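Local coordinates for UBP3-associated protein BRE5 (Saccharomyces cerevisiae, PDB 1ZX2) that works as the cofactor of the deubiquitinating enzyme Ubp3, forming with it a heterotetramer that cleaves ubiquitin, and is represented here by its NTF2-like domain, at residues L82-I87 / I101-E106. Numbering follows the deposited sequence.
Sequences LKLDTI and IMATGE
Asp85 and Thr86 both turn their backbone N-H to one carbonyl, Thr104 O: a classic beta bulge in the antiparallel hairpin of strands 80-92 and 98-109 of this NTF2-like domain. Asp85 N donates to Thr104 O at 3.0 Å, tilted from the carbonyl plane, while the bond from Thr86 N is weak. The extra residue shifts the register by one and bends strand 80-92. Before the bulge, Lys83 and Glu106 exchange two nearly straight backbone bonds, and Gly105 CA sits 3.2 Å from Lys83 O, where a side chain would clash. Lys83 and Glu106 run side by side; bent at its end (chi4 -96°), the lysine brings NZ to 3.0 Å from Asp85 OD2, on that oxygen's syn lone pair, with a second, long salt bridge to Glu106 OE2. Asp85 OD1 pairs with Lys116 on strand 115-125, so the carboxylate is held between two lysines. An alanine here would probably leave Lys116 without this mate and Lys83 NZ freer to swing. On the face opposite Lys83 and Glu106, Ile87 CG2 meets Ile101 CG2, and both isoleucines pack on helix 6-23. At the bulge itself, Thr86 OG1 lies 2.5 Å from Thr104 OG1 and donates to a water, which in turn donates to Met102 O at 2.9 Å.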
loop_
_atom_site.group_PDB
_atom_site.type_symbol
_atom_site.label_atom_id
_atom_site.label_comp_id
_atom_site.label_asym_id
_atom_site.label_seq_id
_atom_site.Cartn_x
_atom_site.Cartn_y
_atom_site.Cartn_z
ATOM N N LEU A 82 -5.209 -18.588 -2.922
ATOM C CA LEU A 82 -4.348 -17.413 -2.912
ATOM C C LEU A 82 -2.874 -17.783 -2.672
ATOM O O LEU A 82 -2.581 -18.614 -1.863
ATOM C CB LEU A 82 -4.872 -16.497 -1.793
ATOM C CG LEU A 82 -3.958 -15.397 -1.263
ATOM C CD1 LEU A 82 -4.735 -14.107 -1.343
ATOM C CD2 LEU A 82 -3.507 -15.663 0.148
ATOM N N LYS A 83 -1.952 -17.144 -3.375
ATOM C CA LYS A 83 -0.507 -17.346 -3.165
ATOM C C LYS A 83 0.164 -15.951 -3.202
ATOM O O LYS A 83 -0.075 -15.177 -4.101
ATOM C CB LYS A 83 0.052 -18.353 -4.207
ATOM C CG LYS A 83 1.343 -17.987 -4.996
ATOM C CD LYS A 83 1.653 -18.987 -6.173
ATOM C CE LYS A 83 3.153 -19.039 -6.616
ATOM N NZ LYS A 83 3.482 -18.142 -7.805
ATOM N N LEU A 84 0.956 -15.637 -2.199
ATOM C CA LEU A 84 1.708 -14.398 -2.141
ATOM C C LEU A 84 3.056 -14.569 -2.811
ATOM O O LEU A 84 3.744 -15.505 -2.518
ATOM C CB LEU A 84 1.891 -13.954 -0.712
ATOM C CG LEU A 84 0.528 -13.824 -0.002
ATOM C CD1 LEU A 84 0.740 -13.400 1.458
ATOM C CD2 LEU A 84 -0.413 -12.853 -0.704
ATOM N N ASP A 85 3.351 -13.703 -3.766
ATOM C CA ASP A 85 4.644 -13.580 -4.433
ATOM C C ASP A 85 5.596 -12.569 -3.783
ATOM O O ASP A 85 6.772 -12.848 -3.665
ATOM C CB ASP A 85 4.431 -13.146 -5.884
ATOM C CG ASP A 85 3.742 -14.224 -6.718
ATOM O OD1 ASP A 85 2.817 -13.882 -7.497
ATOM O OD2 ASP A 85 4.074 -15.429 -6.653
ATOM N N THR A 86 5.100 -11.387 -3.393
ATOM C CA THR A 86 5.900 -10.438 -2.611
ATOM C C THR A 86 5.115 -9.942 -1.374
ATOM O O THR A 86 3.882 -9.788 -1.412
ATOM C CB THR A 86 6.348 -9.254 -3.455
ATOM O OG1 THR A 86 5.200 -8.495 -3.886
ATOM C CG2 THR A 86 6.980 -9.726 -4.773
ATOM N N ILE A 87 5.858 -9.663 -0.317
ATOM C CA ILE A 87 5.354 -9.089 0.906
ATOM C C ILE A 87 6.348 -7.999 1.361
ATOM O O ILE A 87 7.458 -8.307 1.596
ATOM C CB ILE A 87 5.207 -10.114 2.011
ATOM C CG1 ILE A 87 4.250 -11.276 1.625
ATOM C CG2 ILE A 87 4.672 -9.380 3.274
ATOM C CD1 ILE A 87 4.311 -12.437 2.608
ATOM N N ILE A 101 1.730 -2.661 5.075
ATOM C CA ILE A 101 2.020 -3.864 4.315
ATOM C C ILE A 101 1.545 -3.718 2.916
ATOM O O ILE A 101 0.401 -3.256 2.706
ATOM C CB ILE A 101 1.255 -5.095 4.947
ATOM C CG1 ILE A 101 1.649 -5.283 6.391
ATOM C CG2 ILE A 101 1.598 -6.376 4.265
ATOM C CD1 ILE A 101 0.904 -6.343 7.175
ATOM N N MET A 102 2.348 -4.164 1.936
ATOM C CA MET A 102 1.885 -4.276 0.565
ATOM C C MET A 102 2.224 -5.667 0.140
ATOM O O MET A 102 3.375 -6.074 0.299
ATOM C CB MET A 102 2.591 -3.270 -0.379
ATOM C CG MET A 102 2.012 -3.203 -1.827
ATOM S SD MET A 102 2.874 -1.966 -2.949
ATOM C CE MET A 102 4.153 -3.023 -3.332
ATOM N N ALA A 103 1.267 -6.411 -0.379
ATOM C CA ALA A 103 1.521 -7.759 -0.831
ATOM C C ALA A 103 0.982 -7.907 -2.245
ATOM O O ALA A 103 -0.056 -7.300 -2.587
ATOM C CB ALA A 103 0.870 -8.787 0.101
ATOM N N THR A 104 1.711 -8.624 -3.102
ATOM C CA THR A 104 1.197 -8.985 -4.400
ATOM C C THR A 104 1.128 -10.486 -4.477
ATOM O O THR A 104 1.793 -11.195 -3.697
ATOM C CB THR A 104 2.053 -8.426 -5.556
ATOM O OG1 THR A 104 3.373 -9.005 -5.590
ATOM C CG2 THR A 104 2.269 -6.895 -5.382
ATOM N N GLY A 105 0.356 -10.973 -5.424
ATOM C CA GLY A 105 0.250 -12.401 -5.648
ATOM C C GLY A 105 -0.830 -12.759 -6.637
ATOM O O GLY A 105 -1.194 -11.923 -7.514
ATOM N N GLU A 106 -1.305 -14.007 -6.511
ATOM C CA GLU A 106 -2.286 -14.588 -7.407
ATOM C C GLU A 106 -3.440 -15.144 -6.607
ATOM O O GLU A 106 -3.269 -15.621 -5.528
ATOM C CB GLU A 106 -1.634 -15.668 -8.272
ATOM C CG GLU A 106 -0.501 -15.139 -9.158
ATOM C CD GLU A 106 -0.007 -16.140 -10.207
ATOM O OE1 GLU A 106 -0.172 -15.878 -11.439
ATOM O OE2 GLU A 106 0.563 -17.179 -9.801
HETATM O O HOH W 1 4.982 -6.452 -2.063
#